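Local coordinates for sugar kinase, pfkB family (PDB 2AJR), which probably phosphorylates a sugar phosphate such as fructose 1-phosphate at the expense of ATP, as a magnesium-binding member of the PfkB carbohydrate kinase family, at residues A[14-19]-A[68-73]; A[98-103]-A[124-129]; A[200-205]-A[236-241]. One frame throughout, in Å; residues are numbered along the deposited sequence.

Contact 1 of 3, residues A[14-19]-A[68-73]; sequences VLTVTL and SVATGF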
loop_
_atom_site.group_PDB
_atom_site.type_symbol
_atom_site.label_atom_id
_atom_site.label_comp_id
_atom_site.label_asym_id
_atom_site.label_seq_id
_atom_site.Cartn_x
_atom_site.Cartn_y
_atom_site.Cartn_z
ATOM N N VAL A 14 -26.173 10.451 -15.442
ATOM C CA VAL A 14 -24.956 9.950 -16.067
ATOM C C VAL A 14 -24.630 8.549 -15.575
ATOM O O VAL A 14 -24.848 8.228 -14.410
ATOM C CB VAL A 14 -23.764 10.892 -15.749
ATOM C CG1 VAL A 14 -22.472 10.411 -16.411
ATOM C CG2 VAL A 14 -24.086 12.329 -16.161
ATOM N N LEU A 15 -24.100 7.720 -16.475
ATOM C CA LEU A 15 -23.529 6.412 -16.135
ATOM C C LEU A 15 -22.012 6.469 -16.284
ATOM O O LEU A 15 -21.530 6.798 -17.370
ATOM C CB LEU A 15 -24.074 5.333 -17.075
ATOM C CG LEU A 15 -23.402 3.945 -17.075
ATOM C CD1 LEU A 15 -23.562 3.275 -15.711
ATOM C CD2 LEU A 15 -23.937 3.053 -18.190
ATOM N N THR A 16 -21.271 6.138 -15.222
ATOM C CA THR A 16 -19.818 6.027 -15.310
ATOM C C THR A 16 -19.425 4.553 -15.200
ATOM O O THR A 16 -19.925 3.821 -14.335
ATOM C CB THR A 16 -19.065 6.849 -14.227
ATOM O OG1 THR A 16 -19.261 6.271 -12.926
ATOM C CG2 THR A 16 -19.537 8.279 -14.211
ATOM N N VAL A 17 -18.530 4.132 -16.095
ATOM C CA VAL A 17 -18.034 2.774 -16.130
ATOM C C VAL A 17 -16.569 2.801 -15.755
ATOM O O VAL A 17 -15.791 3.507 -16.371
ATOM C CB VAL A 17 -18.147 2.205 -17.532
ATOM C CG1 VAL A 17 -17.387 0.858 -17.638
ATOM C CG2 VAL A 17 -19.623 2.089 -17.925
ATOM N N THR A 18 -16.204 2.025 -14.747
ATOM C CA THR A 18 -14.820 1.920 -14.281
ATOM C C THR A 18 -14.533 0.437 -14.135
ATOM O O THR A 18 -14.786 -0.156 -13.094
ATOM C CB THR A 18 -14.642 2.606 -12.907
ATOM O OG1 THR A 18 -15.127 3.952 -12.977
ATOM C CG2 THR A 18 -13.191 2.578 -12.468
ATOM N N LEU A 19 -14.039 -0.184 -15.188
ATOM C CA LEU A 19 -13.856 -1.615 -15.169
ATOM C C LEU A 19 -12.784 -2.022 -14.180
ATOM O O LEU A 19 -12.802 -3.156 -13.687
ATOM C CB LEU A 19 -13.552 -2.139 -16.570
ATOM C CG LEU A 19 -14.712 -1.978 -17.559
ATOM C CD1 LEU A 19 -14.480 -2.825 -18.798
ATOM C CD2 LEU A 19 -16.053 -2.338 -16.919
ATOM N N SER A 68 -25.049 10.393 -10.604
ATOM C CA SER A 68 -24.574 9.384 -11.532
ATOM C C SER A 68 -24.816 7.995 -10.985
ATOM O O SER A 68 -24.950 7.827 -9.782
ATOM C CB SER A 68 -23.075 9.577 -11.849
ATOM O OG SER A 68 -22.266 9.733 -10.675
ATOM N N VAL A 69 -24.885 7.010 -11.880
ATOM C CA VAL A 69 -24.705 5.605 -11.508
ATOM C C VAL A 69 -23.281 5.183 -11.843
ATOM O O VAL A 69 -22.816 5.393 -12.967
ATOM C CB VAL A 69 -25.660 4.675 -12.254
ATOM C CG1 VAL A 69 -25.367 3.207 -11.887
ATOM C CG2 VAL A 69 -27.100 5.041 -11.928
ATOM N N ALA A 70 -22.591 4.602 -10.863
ATOM C CA ALA A 70 -21.227 4.129 -11.052
ATOM C C ALA A 70 -21.242 2.616 -11.200
ATOM O O ALA A 70 -21.743 1.914 -10.322
ATOM C CB ALA A 70 -20.350 4.528 -9.875
ATOM N N THR A 71 -20.692 2.110 -12.304
ATOM C CA THR A 71 -20.570 0.671 -12.494
ATOM C C THR A 71 -19.131 0.212 -12.828
ATOM O O THR A 71 -18.244 1.036 -13.055
ATOM C CB THR A 71 -21.551 0.171 -13.571
ATOM O OG1 THR A 71 -21.660 -1.256 -13.462
ATOM C CG2 THR A 71 -21.079 0.562 -14.949
ATOM N N GLY A 72 -18.934 -1.111 -12.843
ATOM C CA GLY A 72 -17.612 -1.722 -12.930
ATOM C C GLY A 72 -17.508 -3.040 -12.165
ATOM O O GLY A 72 -18.511 -3.704 -11.900
ATOM N N PHE A 73 -16.286 -3.427 -11.810
ATOM C CA PHE A 73 -16.076 -4.623 -11.003
ATOM C C PHE A 73 -15.444 -4.228 -9.683
ATOM O O PHE A 73 -14.552 -3.409 -9.665
ATOM C CB PHE A 73 -15.156 -5.610 -11.716
ATOM C CG PHE A 73 -15.650 -6.047 -13.058
ATOM C CD1 PHE A 73 -16.730 -6.909 -13.163
ATOM C CD2 PHE A 73 -15.029 -5.615 -14.215
ATOM C CE1 PHE A 73 -17.199 -7.318 -14.405
ATOM C CE2 PHE A 73 -15.498 -6.024 -15.463
ATOM C CZ PHE A 73 -16.589 -6.875 -15.550
HETATM O O HOH W 1 -17.627 3.731 -12.304
#
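T71 sets its OG1 opposite the backbone N (chi1 -164°), which lodges its methyl between N and the carbonyl carbon, close to strand 14-18. T71 CG2 therefore lies alongside V17 CG2 at 3.6 Å, the two side chains pointing the same way. The bend of L15 at chi2 (63°) carries its CD1 back over the neighbouring strand, 3.8 Å from T71 CG2, while the hydroxyl of T71 bonds to N96 O of the next strand, 93-100.

The face bearing T16 and A70 is more polar. There T16 OG1 rests 3.5 Å from A70 CA and bonds to S58 OG of helix 53-63, as S68 OG also does. A water joins T16 OG1 and T18 OG1, the latter at 2.6 Å, and donates to T71 O.

Four backbone bonds lace the strands: V69 N to V14 O, T16 N to V69 O, T71 N to T16 O and T18 N to T71 O. In the last of these T18 N approaches 24° off the carbonyl plane of T71, whose oxygen also accepts the bond from the water. Past the corner at G72, the F73 ring turns its edge to L19 O, which lies in the ring plane 3.4 Å from F73 CD2. The L19 side chain lies beside that of F73, pointing the same way, with L19 CD2 4.0 Å from F73 CE2.

This is the parallel pairing of the first two core strands in the Rossmann-like central sheet of a ribokinase-type fold, sandwiched here between helices 53-63 and 130-144.

Contact 2 of 3, residues A[98-103]-A[124-129]; sequences VYVEGE and PGPDVT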
loop_
_atom_site.group_PDB
_atom_site.type_symbol
_atom_site.label_atom_id
_atom_site.label_comp_id
_atom_site.label_asym_id
_atom_site.label_seq_id
_atom_site.Cartn_x
_atom_site.Cartn_y
_atom_site.Cartn_z
ATOM N N VAL A 98 -20.578 -5.185 -10.409
ATOM C CA VAL A 98 -20.552 -6.636 -10.344
ATOM C C VAL A 98 -19.434 -7.045 -9.392
ATOM O O VAL A 98 -18.275 -6.639 -9.569
ATOM C CB VAL A 98 -20.293 -7.239 -11.718
ATOM C CG1 VAL A 98 -19.911 -8.710 -11.598
ATOM C CG2 VAL A 98 -21.506 -7.037 -12.584
ATOM N N TYR A 99 -19.790 -7.848 -8.394
ATOM C CA TYR A 99 -18.860 -8.305 -7.377
ATOM C C TYR A 99 -18.121 -9.530 -7.861
ATOM O O TYR A 99 -18.742 -10.494 -8.271
ATOM C CB TYR A 99 -19.610 -8.603 -6.077
ATOM C CG TYR A 99 -19.992 -7.317 -5.395
ATOM C CD1 TYR A 99 -21.064 -6.566 -5.854
ATOM C CD2 TYR A 99 -19.248 -6.818 -4.329
ATOM C CE1 TYR A 99 -21.397 -5.369 -5.274
ATOM C CE2 TYR A 99 -19.591 -5.612 -3.727
ATOM C CZ TYR A 99 -20.665 -4.895 -4.218
ATOM O OH TYR A 99 -21.029 -3.707 -3.653
ATOM N N VAL A 100 -16.798 -9.483 -7.810
ATOM C CA VAL A 100 -15.965 -10.544 -8.342
ATOM C C VAL A 100 -15.150 -11.167 -7.216
ATOM O O VAL A 100 -15.058 -10.610 -6.131
ATOM C CB VAL A 100 -15.034 -10.019 -9.483
ATOM C CG1 VAL A 100 -15.849 -9.495 -10.641
ATOM C CG2 VAL A 100 -14.086 -8.910 -8.990
ATOM N N GLU A 101 -14.597 -12.344 -7.482
ATOM C CA GLU A 101 -13.710 -13.040 -6.556
ATOM C C GLU A 101 -12.376 -12.359 -6.773
ATOM O O GLU A 101 -11.968 -12.164 -7.909
ATOM C CB GLU A 101 -13.664 -14.543 -6.922
ATOM C CG GLU A 101 -13.217 -15.541 -5.820
ATOM C CD GLU A 101 -14.171 -15.612 -4.621
ATOM O OE1 GLU A 101 -15.344 -16.022 -4.802
ATOM O OE2 GLU A 101 -13.747 -15.275 -3.484
ATOM N N GLY A 102 -11.700 -11.927 -5.724
ATOM C CA GLY A 102 -10.417 -11.234 -5.929
ATOM C C GLY A 102 -10.502 -9.812 -5.442
ATOM O O GLY A 102 -11.587 -9.276 -5.286
ATOM N N GLU A 103 -9.350 -9.199 -5.210
ATOM C CA GLU A 103 -9.295 -7.893 -4.573
ATOM C C GLU A 103 -9.306 -6.721 -5.551
ATOM O O GLU A 103 -8.556 -6.707 -6.525
ATOM C CB GLU A 103 -8.048 -7.803 -3.699
ATOM C CG GLU A 103 -8.074 -8.755 -2.500
ATOM C CD GLU A 103 -9.022 -8.319 -1.374
ATOM O OE1 GLU A 103 -9.234 -7.101 -1.213
ATOM O OE2 GLU A 103 -9.539 -9.201 -0.648
ATOM N N PRO A 124 -2.511 -4.067 -10.845
ATOM C CA PRO A 124 -3.248 -4.384 -12.064
ATOM C C PRO A 124 -4.749 -4.590 -11.886
ATOM O O PRO A 124 -5.487 -4.435 -12.846
ATOM C CB PRO A 124 -2.594 -5.694 -12.511
ATOM C CG PRO A 124 -2.183 -6.345 -11.238
ATOM C CD PRO A 124 -1.769 -5.232 -10.320
ATOM N N GLY A 125 -5.193 -4.981 -10.693
ATOM C CA GLY A 125 -6.592 -5.330 -10.480
ATOM C C GLY A 125 -6.816 -6.828 -10.514
ATOM O O GLY A 125 -5.930 -7.574 -10.888
ATOM N N PRO A 126 -8.030 -7.273 -10.158
ATOM C CA PRO A 126 -8.355 -8.702 -10.095
ATOM C C PRO A 126 -8.566 -9.324 -11.464
ATOM O O PRO A 126 -8.935 -8.633 -12.398
ATOM C CB PRO A 126 -9.686 -8.718 -9.355
ATOM C CG PRO A 126 -10.318 -7.432 -9.753
ATOM C CD PRO A 126 -9.202 -6.432 -9.842
ATOM N N ASP A 127 -8.340 -10.628 -11.559
ATOM C CA ASP A 127 -8.777 -11.403 -12.714
ATOM C C ASP A 127 -10.294 -11.454 -12.742
ATOM O O ASP A 127 -10.917 -11.869 -11.770
ATOM C CB ASP A 127 -8.282 -12.858 -12.636
ATOM C CG ASP A 127 -6.847 -13.033 -13.079
ATOM O OD1 ASP A 127 -6.144 -12.035 -13.328
ATOM O OD2 ASP A 127 -6.420 -14.202 -13.152
ATOM N N VAL A 128 -10.882 -11.056 -13.862
ATOM C CA VAL A 128 -12.311 -11.178 -14.057
ATOM C C VAL A 128 -12.578 -12.317 -15.031
ATOM O O VAL A 128 -11.922 -12.438 -16.055
ATOM C CB VAL A 128 -12.879 -9.865 -14.575
ATOM C CG1 VAL A 128 -14.349 -10.016 -14.919
ATOM C CG2 VAL A 128 -12.658 -8.749 -13.524
ATOM N N THR A 129 -13.527 -13.167 -14.683
ATOM C CA THR A 129 -13.900 -14.298 -15.517
ATOM C C THR A 129 -14.881 -13.872 -16.606
ATOM O O THR A 129 -15.358 -12.732 -16.623
ATOM C CB THR A 129 -14.587 -15.383 -14.692
ATOM O OG1 THR A 129 -15.898 -14.936 -14.317
ATOM C CG2 THR A 129 -13.762 -15.729 -13.446
#
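Two chain passages between the central domain and the small four-stranded sheet of the lid meet here: 98-103 leaves edge strand 93-100 for the lid, and 124-129 returns from it and leads straight into helix 130-144. They run nearly opposite ways and are joined by packing, with no hydrogen bond across.

P126 carries most of the contact. Its CB, CG and CD all lie near the carbonyl oxygen of E103, with P126 CD closest at 3.4 Å from E103 O. One methyl of V100 meets the ring as well. With CG1 anti to the carbonyl carbon (chi1 -62°), V100 CG2 falls between the backbone N and the carbonyl carbon and comes to 4.1 Å from P126 CG, the side chains crossing at about a right angle. The other methyl, V100 CG1, faces V128 CG2 at 4.4 Å, and both valines also pack on F73. G102 lies next to the proline with no side chain to intervene, and G102 CA comes to 5.3 Å from P126 CA.

The carboxylates of E103 and D127 lead away from the other segment to outside partners. That of E103 takes bonds from Y77 N and M78 N at the start of helix 76-89, where the helix end would probably stabilise its negative charge. D127 OD1 forms a salt bridge with K45 of the second subunit, whose NZ also bonds to G125 O.

Such a core-to-lid junction, bordered by the partner subunit, is in keeping with PfkB-family dimers that associate through their lids.

Contact 3 of 3, residues A[200-205]-A[236-241]; sequences VVKPDL and VSVVSY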
loop_
_atom_site.group_PDB
_atom_site.type_symbol
_atom_site.label_atom_id
_atom_site.label_comp_id
_atom_site.label_asym_id
_atom_site.label_seq_id
_atom_site.Cartn_x
_atom_site.Cartn_y
_atom_site.Cartn_z
ATOM N N VAL A 200 -17.275 12.170 -27.616
ATOM C CA VAL A 200 -16.160 12.933 -27.063
ATOM C C VAL A 200 -15.048 11.966 -26.656
ATOM O O VAL A 200 -15.269 11.070 -25.853
ATOM C CB VAL A 200 -16.571 13.707 -25.791
ATOM C CG1 VAL A 200 -15.374 14.486 -25.245
ATOM C CG2 VAL A 200 -17.749 14.626 -26.071
ATOM N N VAL A 201 -13.866 12.138 -27.225
ATOM C CA VAL A 201 -12.726 11.287 -26.899
ATOM C C VAL A 201 -11.613 12.145 -26.299
ATOM O O VAL A 201 -11.332 13.253 -26.772
ATOM C CB VAL A 201 -12.214 10.480 -28.133
ATOM C CG1 VAL A 201 -11.702 11.414 -29.277
ATOM C CG2 VAL A 201 -11.138 9.503 -27.712
ATOM N N LYS A 202 -11.013 11.651 -25.228
ATOM C CA LYS A 202 -9.858 12.302 -24.617
ATOM C C LYS A 202 -8.834 11.211 -24.332
ATOM O O LYS A 202 -8.904 10.538 -23.324
ATOM C CB LYS A 202 -10.264 13.062 -23.345
ATOM C CG LYS A 202 -9.098 13.597 -22.559
ATOM C CD LYS A 202 -9.419 14.878 -21.841
ATOM C CE LYS A 202 -8.363 15.169 -20.769
ATOM N NZ LYS A 202 -7.038 15.392 -21.375
ATOM N N PRO A 203 -7.912 10.994 -25.259
ATOM C CA PRO A 203 -6.992 9.898 -25.064
ATOM C C PRO A 203 -6.074 10.138 -23.877
ATOM O O PRO A 203 -5.691 11.275 -23.608
ATOM C CB PRO A 203 -6.179 9.872 -26.357
ATOM C CG PRO A 203 -6.895 10.728 -27.294
ATOM C CD PRO A 203 -7.647 11.712 -26.513
ATOM N N ASP A 204 -5.759 9.056 -23.178
ATOM C CA ASP A 204 -4.829 9.076 -22.082
ATOM C C ASP A 204 -3.462 8.735 -22.643
ATOM O O ASP A 204 -3.201 7.595 -22.990
ATOM C CB ASP A 204 -5.230 8.045 -21.039
ATOM C CG ASP A 204 -4.253 7.974 -19.883
ATOM O OD1 ASP A 204 -3.353 8.857 -19.771
ATOM O OD2 ASP A 204 -4.408 7.035 -19.076
ATOM N N LEU A 205 -2.587 9.726 -22.714
ATOM C CA LEU A 205 -1.312 9.546 -23.355
ATOM C C LEU A 205 -0.187 9.348 -22.373
ATOM O O LEU A 205 0.943 9.124 -22.801
ATOM C CB LEU A 205 -1.026 10.728 -24.257
ATOM C CG LEU A 205 -2.004 10.886 -25.417
ATOM C CD1 LEU A 205 -1.741 12.202 -26.126
ATOM C CD2 LEU A 205 -1.913 9.693 -26.387
ATOM N N VAL A 236 -15.898 15.461 -31.043
ATOM C CA VAL A 236 -14.830 16.259 -30.451
ATOM C C VAL A 236 -13.742 15.376 -29.865
ATOM O O VAL A 236 -14.026 14.353 -29.241
ATOM C CB VAL A 236 -15.380 17.265 -29.405
ATOM C CG1 VAL A 236 -15.932 16.540 -28.206
ATOM C CG2 VAL A 236 -14.307 18.291 -29.012
ATOM N N SER A 237 -12.495 15.768 -30.112
ATOM C CA SER A 237 -11.344 15.107 -29.542
ATOM C C SER A 237 -10.571 16.120 -28.717
ATOM O O SER A 237 -10.445 17.267 -29.117
ATOM C CB SER A 237 -10.465 14.520 -30.644
ATOM O OG SER A 237 -9.973 15.514 -31.515
ATOM N N VAL A 238 -10.094 15.700 -27.547
ATOM C CA VAL A 238 -9.275 16.543 -26.687
ATOM C C VAL A 238 -7.983 15.791 -26.438
ATOM O O VAL A 238 -7.990 14.729 -25.824
ATOM C CB VAL A 238 -9.938 16.840 -25.347
ATOM C CG1 VAL A 238 -9.041 17.794 -24.527
ATOM C CG2 VAL A 238 -11.321 17.432 -25.544
ATOM N N VAL A 239 -6.880 16.347 -26.940
ATOM C CA VAL A 239 -5.585 15.674 -26.933
ATOM C C VAL A 239 -4.556 16.496 -26.184
ATOM O O VAL A 239 -4.382 17.676 -26.446
ATOM C CB VAL A 239 -5.093 15.411 -28.369
ATOM C CG1 VAL A 239 -3.716 14.819 -28.353
ATOM C CG2 VAL A 239 -6.081 14.495 -29.108
ATOM N N SER A 240 -3.859 15.849 -25.252
ATOM C CA SER A 240 -2.921 16.534 -24.390
ATOM C C SER A 240 -1.623 16.729 -25.080
ATOM O O SER A 240 -1.149 15.851 -25.819
ATOM C CB SER A 240 -2.678 15.773 -23.113
ATOM O OG SER A 240 -3.809 15.940 -22.304
ATOM N N TYR A 241 -1.042 17.887 -24.792
ATOM C CA TYR A 241 0.194 18.296 -25.382
ATOM C C TYR A 241 1.025 19.032 -24.342
ATOM O O TYR A 241 0.592 20.034 -23.785
ATOM C CB TYR A 241 -0.113 19.188 -26.563
ATOM C CG TYR A 241 1.119 19.667 -27.237
ATOM C CD1 TYR A 241 1.957 18.772 -27.911
ATOM C CD2 TYR A 241 1.471 21.022 -27.198
ATOM C CE1 TYR A 241 3.104 19.218 -28.544
ATOM C CE2 TYR A 241 2.616 21.470 -27.823
ATOM C CZ TYR A 241 3.425 20.570 -28.492
ATOM O OH TYR A 241 4.544 21.031 -29.105
#
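Backbone bonds pair V200 and V201 with V236 and S237 in parallel: V201 N donates to V236 O at 3.0 Å, and V238 N to V201 O at 2.8 Å. The ladder stops at P203, which has no N-H for the next carbonyl; its CD sits 3.1 Å from V238 O instead. K202 CA reaches the same oxygen through a CA-H...O contact.

Apolar contacts continue on both faces. V200 and V236 lie side by side, V200 CG2 only 3.4 Å from V236 CG1, because V236 places that methyl between its N and carbonyl carbon (chi1 67°). V201 CG1 meets S237 CB at 3.6 Å on the face covered by L230 of helix 220-233. That helix links the strands in a classical beta-alpha-beta unit of the central sheet. Farther on, the segments diverge, and L205 spans the gap with its CD1 4.0 Å from V239 CG1.

The polar ends of K202 and S240 come near each other without bonding. The lysine chain crosses V238, K202 CD lying 4.0 Å from V238 CG1, and is bent at chi2 and again at chi4 (64°). K202 NZ ends 3.4 Å from S240 OG at an angle too poor for a hydrogen bond. S240 OG bonds instead to D246 OD1, with which the lysine makes a weak, long ion pair, and Y275 receives K202 in a cation-pi contact.

How the contacts relate
All three contacts reach the mixed ten-stranded central sheet and follow one another along the chain without overlap. Contacts 1 and 2 adjoin, their centres 16 Å apart: strands 68-75 and 93-100 are neighbours, G72 O lies 2.9 Å from V98 N in a probable hydrogen bond, and F73 of contact 1 packs on contact 2. Contact 3 sits across the chain's centre, 20 Å from contact 1 and 28 Å from contact 2 between centres, with strands 149-153 and 178-182 separating 14-18 from 200-201. Contacts 1 and 3 thus build two parts of the core sheet, while contact 2 marks its edge, where the chain passes to the lid and the second subunit.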